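Local structure of thiamine-biosynthesis protein ThiS (Geobacter metallireducens GS-15, 3CWI) at residues L3-G7 / K8-V12; V37-G41 / E42-R46. The protein probably serves as a small ubiquitin-like sulfur carrier that delivers sulfur for the thiazole part of thiamine through its C terminus. All coordinates share one frame; numbering follows the deposited sequence.

From the N terminus, the chain first runs through strand 2-5 and turns straight back into strand 8-11, and contact 1 closes this short loop. It then passes through strand 17-19 and helix 20-26 before strand 36-39 and the short strand 42-43 fold against each other in contact 2, a second tight turn. The two contacts follow in series, neither nesting nor crossing, with centres about 15 Å apart. Strand 59-63, coming late in the chain, runs between strands 2-5 and 36-39 and joins both hairpins into one mixed sheet. Strands 8-11 and 42-43 lie outermost at its two edges within the chain.

Contact 1 (L3-G7 / K8-V12); sequences LTVNG and KPSTV
With chi1 at 65°, Leu3 holds CG between its backbone N and carbonyl carbon, and CD2 reaches across to Val12 CG2 at 3.7 Å and lies 3.8 Å from Ser10 OG. Ser10 carries OG anti to the backbone N (chi1 168°), 3.7 Å from Val5 CG2. Ser10 OG thus touches both side chains, Leu3 CD2 and Val5 CG2, on the face that Lys8 also shares, and Ser10 CB comes within 3.6 Å of Val5 CG2 as well. On the other face, Thr4 and Pro9 form a non-hydrogen-bonded pair, and Thr4 CG2 lies 3.6 Å from Lys8 N.

The backbones are joined at two hydrogen-bonded pairs. Leu3 N donates to Ser10 O at 3.1 Å, while the return bond from Ser10 N to Leu3 O is weak. Val5 N donates to Lys8 O at 2.8 Å, and Lys8 N donates to Val5 O. The Lys8 side chain, bent at chi2 and chi4, runs out past the end of the turn, where a water accepts from NZ and donates to Asn6 O. Val5 also packs on Val60 and Phe62, and Asn6 OD1 accepts a hydrogen bond from Phe62 N. Asn6 and Gly7, both with positive phi, are the central residues of a type I' turn, the signature of a tight two-residue beta hairpin, here the N-terminal hairpin of the ubiquitin-like beta-grasp fold.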
ATOM      1  N   LEU A   3       4.390   9.579  -3.963  1.00 16.69           N
ATOM      2  CA  LEU A   3       4.638   8.148  -4.039  1.00 23.38           C
ATOM      3  C   LEU A   3       4.030   7.622  -5.317  1.00 19.96           C
ATOM      4  O   LEU A   3       3.286   8.324  -6.001  1.00 24.61           O
ATOM      5  CB  LEU A   3       4.044   7.409  -2.836  1.00 26.44           C
ATOM      6  CG  LEU A   3       2.529   7.386  -2.651  1.00 30.54           C
ATOM      7  CD1 LEU A   3       2.154   6.309  -1.638  1.00 28.29           C
ATOM      8  CD2 LEU A   3       2.047   8.748  -2.193  1.00 28.91           C
ATOM      9  N   THR A   4       4.378   6.392  -5.653  1.00 17.55           N
ATOM     10  CA  THR A   4       3.857   5.758  -6.848  1.00 17.35           C
ATOM     11  C   THR A   4       2.869   4.700  -6.366  1.00 21.36           C
ATOM     12  O   THR A   4       3.186   3.915  -5.474  1.00 19.16           O
ATOM     13  CB  THR A   4       4.993   5.089  -7.645  1.00 19.66           C
ATOM     14  OG1 THR A   4       6.018   6.059  -7.917  1.00 22.76           O
ATOM     15  CG2 THR A   4       4.471   4.540  -8.955  1.00 18.54           C
ATOM     16  N   VAL A   5       1.667   4.705  -6.930  1.00 12.69           N
ATOM     17  CA  VAL A   5       0.648   3.734  -6.552  1.00 18.11           C
ATOM     18  C   VAL A   5       0.201   3.019  -7.820  1.00 20.32           C
ATOM     19  O   VAL A   5      -0.320   3.645  -8.744  1.00 17.58           O
ATOM     20  CB  VAL A   5      -0.573   4.423  -5.879  1.00 24.50           C
ATOM     21  CG1 VAL A   5      -1.653   3.395  -5.572  1.00 24.64           C
ATOM     22  CG2 VAL A   5      -0.130   5.112  -4.587  1.00 18.51           C
ATOM     23  N   ASN A   6       0.421   1.709  -7.859  1.00 22.04           N
ATOM     24  CA  ASN A   6       0.083   0.890  -9.025  1.00 27.14           C
ATOM     25  C   ASN A   6       0.724   1.476 -10.278  1.00 29.17           C
ATOM     26  O   ASN A   6       0.096   1.564 -11.342  1.00 23.37           O
ATOM     27  CB  ASN A   6      -1.429   0.794  -9.212  1.00 31.71           C
ATOM     28  CG  ASN A   6      -2.103   0.072  -8.066  1.00 34.01           C
ATOM     29  OD1 ASN A   6      -1.564  -0.902  -7.536  1.00 26.26           O
ATOM     30  ND2 ASN A   6      -3.294   0.527  -7.693  1.00 40.99           N
ATOM     31  N   GLY A   7       1.978   1.893 -10.126  1.00 22.86           N
ATOM     32  CA  GLY A   7       2.739   2.447 -11.235  1.00 19.51           C
ATOM     33  C   GLY A   7       2.478   3.892 -11.599  1.00 19.75           C
ATOM     34  O   GLY A   7       3.180   4.448 -12.442  1.00 21.20           O
ATOM     35  N   LYS A   8       1.491   4.517 -10.971  1.00 17.70           N
ATOM     36  CA  LYS A   8       1.174   5.899 -11.306  1.00 23.22           C
ATOM     37  C   LYS A   8       1.424   6.900 -10.188  1.00 21.33           C
ATOM     38  O   LYS A   8       1.333   6.566  -9.003  1.00 18.85           O
ATOM     39  CB  LYS A   8      -0.274   5.980 -11.777  1.00 23.33           C
ATOM     40  CG  LYS A   8      -0.536   5.152 -13.035  1.00 24.26           C
ATOM     41  CD  LYS A   8       0.230   5.709 -14.236  1.00 24.14           C
ATOM     42  CE  LYS A   8      -0.175   5.017 -15.534  1.00 20.73           C
ATOM     43  NZ  LYS A   8       0.221   3.583 -15.584  1.00 25.42           N
ATOM     44  N   PRO A   9       1.747   8.151 -10.559  1.00 22.06           N
ATOM     45  CA  PRO A   9       2.018   9.215  -9.595  1.00 20.63           C
ATOM     46  C   PRO A   9       0.861   9.436  -8.640  1.00 21.68           C
ATOM     47  O   PRO A   9      -0.310   9.394  -9.024  1.00 18.74           O
ATOM     48  CB  PRO A   9       2.268  10.431 -10.479  1.00 30.38           C
ATOM     49  CG  PRO A   9       2.852   9.819 -11.717  1.00 32.78           C
ATOM     50  CD  PRO A   9       1.947   8.639 -11.933  1.00 24.61           C
ATOM     51  N   SER A  10       1.203   9.675  -7.383  1.00 19.11           N
ATOM     52  CA  SER A  10       0.194   9.903  -6.361  1.00 23.06           C
ATOM     53  C   SER A  10       0.765  10.899  -5.361  1.00 23.41           C
ATOM     54  O   SER A  10       1.980  11.053  -5.244  1.00 19.37           O
ATOM     55  CB  SER A  10      -0.155   8.570  -5.687  1.00 26.52           C
ATOM     56  OG  SER A  10      -0.921   8.756  -4.508  1.00 33.36           O
ATOM     57  N   THR A  11      -0.117  11.593  -4.656  1.00 20.37           N
ATOM     58  CA  THR A  11       0.312  12.576  -3.680  1.00 19.10           C
ATOM     59  C   THR A  11      -0.527  12.469  -2.418  1.00 24.17           C
ATOM     60  O   THR A  11      -1.714  12.119  -2.460  1.00 21.75           O
ATOM     61  CB  THR A  11       0.180  14.007  -4.251  1.00 25.15           C
ATOM     62  OG1 THR A  11       0.997  14.131  -5.421  1.00 28.55           O
ATOM     63  CG2 THR A  11       0.614  15.040  -3.231  1.00 35.08           C
ATOM     64  N   VAL A  12       0.106  12.755  -1.291  1.00 25.62           N
ATOM     65  CA  VAL A  12      -0.571  12.733  -0.008  1.00 21.54           C
ATOM     66  C   VAL A  12      -0.163  14.015   0.689  1.00 23.45           C
ATOM     67  O   VAL A  12       0.980  14.154   1.132  1.00 29.97           O
ATOM     68  CB  VAL A  12      -0.136  11.526   0.854  1.00 28.23           C
ATOM     69  CG1 VAL A  12      -0.903  11.530   2.168  1.00 23.35           C
ATOM     70  CG2 VAL A  12      -0.387  10.227   0.105  1.00 24.52           C
TER
HETATM   71  O   HOH W   1      -0.855   2.127 -13.799  1.00 30.44           O

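Contact 2 (V37-G41 / E42-R46); sequences VELNG and EVLER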
ATOM      1  N   VAL A  37      -0.473  -6.483  -0.744  1.00 18.96           N
ATOM      2  CA  VAL A  37       0.249  -5.227  -0.897  1.00 21.77           C
ATOM      3  C   VAL A  37       1.735  -5.415  -1.142  1.00 19.00           C
ATOM      4  O   VAL A  37       2.398  -6.159  -0.429  1.00 17.31           O
ATOM      5  CB  VAL A  37       0.079  -4.331   0.349  1.00 21.57           C
ATOM      6  CG1 VAL A  37       0.819  -3.008   0.141  1.00 21.36           C
ATOM      7  CG2 VAL A  37      -1.403  -4.072   0.609  1.00 20.30           C
ATOM      8  N   GLU A  38       2.248  -4.737  -2.165  1.00 19.48           N
ATOM      9  CA  GLU A  38       3.670  -4.791  -2.482  1.00 15.28           C
ATOM     10  C   GLU A  38       4.260  -3.410  -2.251  1.00 20.16           C
ATOM     11  O   GLU A  38       3.679  -2.403  -2.654  1.00 17.35           O
ATOM     12  CB  GLU A  38       3.908  -5.215  -3.936  1.00 22.34           C
ATOM     13  CG  GLU A  38       3.980  -6.722  -4.141  1.00 48.05           C
ATOM     14  CD  GLU A  38       4.447  -7.107  -5.536  1.00 53.76           C
ATOM     15  OE1 GLU A  38       5.543  -6.656  -5.947  1.00 50.93           O
ATOM     16  OE2 GLU A  38       3.722  -7.863  -6.219  1.00 59.07           O
ATOM     17  N   LEU A  39       5.405  -3.372  -1.575  1.00 18.07           N
ATOM     18  CA  LEU A  39       6.093  -2.121  -1.287  1.00 23.40           C
ATOM     19  C   LEU A  39       7.507  -2.250  -1.831  1.00 23.41           C
ATOM     20  O   LEU A  39       8.270  -3.121  -1.409  1.00 20.08           O
ATOM     21  CB  LEU A  39       6.127  -1.863   0.224  1.00 20.23           C
ATOM     22  CG  LEU A  39       6.932  -0.646   0.681  1.00 22.51           C
ATOM     23  CD1 LEU A  39       6.425   0.618  -0.031  1.00 20.57           C
ATOM     24  CD2 LEU A  39       6.802  -0.494   2.187  1.00 20.87           C
ATOM     25  N   ASN A  40       7.839  -1.385  -2.783  1.00 20.41           N
ATOM     26  CA  ASN A  40       9.149  -1.385  -3.426  1.00 22.58           C
ATOM     27  C   ASN A  40       9.535  -2.769  -3.963  1.00 24.27           C
ATOM     28  O   ASN A  40      10.675  -3.220  -3.815  1.00 27.16           O
ATOM     29  CB  ASN A  40      10.219  -0.846  -2.464  1.00 23.11           C
ATOM     30  CG  ASN A  40       9.980   0.617  -2.094  1.00 25.27           C
ATOM     31  OD1 ASN A  40       9.385   1.368  -2.870  1.00 15.56           O
ATOM     32  ND2 ASN A  40      10.462   1.029  -0.923  1.00 21.93           N
ATOM     33  N   GLY A  41       8.562  -3.433  -4.584  1.00 26.12           N
ATOM     34  CA  GLY A  41       8.785  -4.734  -5.191  1.00 30.94           C
ATOM     35  C   GLY A  41       8.795  -5.941  -4.281  1.00 34.00           C
ATOM     36  O   GLY A  41       9.188  -7.036  -4.695  1.00 33.27           O
ATOM     37  N   GLU A  42       8.362  -5.756  -3.044  1.00 25.86           N
ATOM     38  CA  GLU A  42       8.337  -6.860  -2.102  1.00 28.11           C
ATOM     39  C   GLU A  42       6.942  -7.036  -1.531  1.00 24.74           C
ATOM     40  O   GLU A  42       6.313  -6.070  -1.098  1.00 22.31           O
ATOM     41  CB  GLU A  42       9.334  -6.591  -0.988  1.00 27.98           C
ATOM     42  CG  GLU A  42       9.246  -7.547   0.163  1.00 41.76           C
ATOM     43  CD  GLU A  42      10.328  -7.281   1.179  1.00 53.11           C
ATOM     44  OE1 GLU A  42      10.586  -6.090   1.464  1.00 54.15           O
ATOM     45  OE2 GLU A  42      10.912  -8.257   1.696  1.00 55.11           O
ATOM     46  N   VAL A  43       6.453  -8.270  -1.554  1.00 22.57           N
ATOM     47  CA  VAL A  43       5.140  -8.566  -1.021  1.00 22.40           C
ATOM     48  C   VAL A  43       5.215  -8.466   0.497  1.00 26.08           C
ATOM     49  O   VAL A  43       6.113  -9.029   1.130  1.00 26.75           O
ATOM     50  CB  VAL A  43       4.670  -9.984  -1.423  1.00 18.84           C
ATOM     51  CG1 VAL A  43       3.406 -10.348  -0.666  1.00 25.92           C
ATOM     52  CG2 VAL A  43       4.417 -10.044  -2.926  1.00 20.32           C
ATOM     53  N   LEU A  44       4.271  -7.732   1.073  1.00 18.56           N
ATOM     54  CA  LEU A  44       4.221  -7.524   2.519  1.00 26.02           C
ATOM     55  C   LEU A  44       3.312  -8.503   3.245  1.00 24.90           C
ATOM     56  O   LEU A  44       2.383  -9.054   2.660  1.00 20.24           O
ATOM     57  CB  LEU A  44       3.726  -6.106   2.813  1.00 24.96           C
ATOM     58  CG  LEU A  44       4.672  -4.907   2.742  1.00 25.72           C
ATOM     59  CD1 LEU A  44       5.631  -5.020   1.580  1.00 41.80           C
ATOM     60  CD2 LEU A  44       3.830  -3.643   2.636  1.00 27.07           C
ATOM     61  N   GLU A  45       3.583  -8.711   4.529  1.00 27.23           N
ATOM     62  CA  GLU A  45       2.749  -9.586   5.345  1.00 25.95           C
ATOM     63  C   GLU A  45       1.756  -8.703   6.086  1.00 28.74           C
ATOM     64  O   GLU A  45       2.140  -7.727   6.735  1.00 23.83           O
ATOM     65  CB  GLU A  45       3.600 -10.368   6.341  1.00 30.08           C
ATOM     66  CG  GLU A  45       4.420 -11.453   5.680  1.00 48.45           C
ATOM     67  CD  GLU A  45       5.222 -12.274   6.668  1.00 64.16           C
ATOM     68  OE1 GLU A  45       5.735 -13.341   6.258  1.00 68.70           O
ATOM     69  OE2 GLU A  45       5.347 -11.856   7.842  1.00 63.62           O
ATOM     70  N   ARG A  46       0.479  -9.048   5.975  1.00 26.28           N
ATOM     71  CA  ARG A  46      -0.588  -8.291   6.611  1.00 32.74           C
ATOM     72  C   ARG A  46      -0.340  -8.041   8.099  1.00 30.93           C
ATOM     73  O   ARG A  46      -0.795  -7.042   8.650  1.00 27.39           O
ATOM     74  CB  ARG A  46      -1.917  -9.026   6.406  1.00 33.75           C
ATOM     75  CG  ARG A  46      -3.133  -8.380   7.060  1.00 40.43           C
ATOM     76  CD  ARG A  46      -4.419  -9.018   6.545  1.00 41.90           C
ATOM     77  NE  ARG A  46      -4.619  -8.717   5.131  1.00 49.27           N
ATOM     78  CZ  ARG A  46      -4.947  -7.515   4.666  1.00 49.92           C
ATOM     79  NH1 ARG A  46      -5.102  -7.324   3.362  1.00 44.82           N
ATOM     80  NH2 ARG A  46      -5.140  -6.506   5.509  1.00 45.70           N
TER
HETATM   81  O   HOH W   2       0.012  -8.087   1.497  1.00 24.80           O
HETATM   82  O   HOH W   3       9.632  -3.469   0.981  1.00 40.11           O
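A second two-residue beta hairpin, again turning through type I' geometry, brings Val37-Leu39 against Glu42-Leu44. Leu39 N donates to Glu42 O at 2.9 Å, and Glu42 N donates to Leu39 O. Further from the turn, Leu44 N donates to Val37 O at 2.9 Å. Beyond it a water accepts from Val37 N and donates to Leu44 O; another bridges Leu39 O and Glu42 OE1.

Leu44, its CG anti to the carbonyl carbon (chi1 -81°), pushes CD1 tightly against Leu39 CB at 3.5 Å, while CD2 lies 4.0 Å from Val37 CG1. On the opposite face Glu38 CG rests on Val43 CG2 at 3.6 Å. Cutting Glu38 back to an alanine removes CG and the atoms beyond, and would probably strip Val43 CG2 of its cross-strand cover. Glu38 OE1 also lies close to the like-charged Glu61 OE1.

Asn40 OD1 accepts from Ala59 N, tying the turn to strand 59-63. On the inner face Val37 packs on Leu24 of helix 20-26 and on Phe62, while Leu44 meets Val20 of that helix and Phe49.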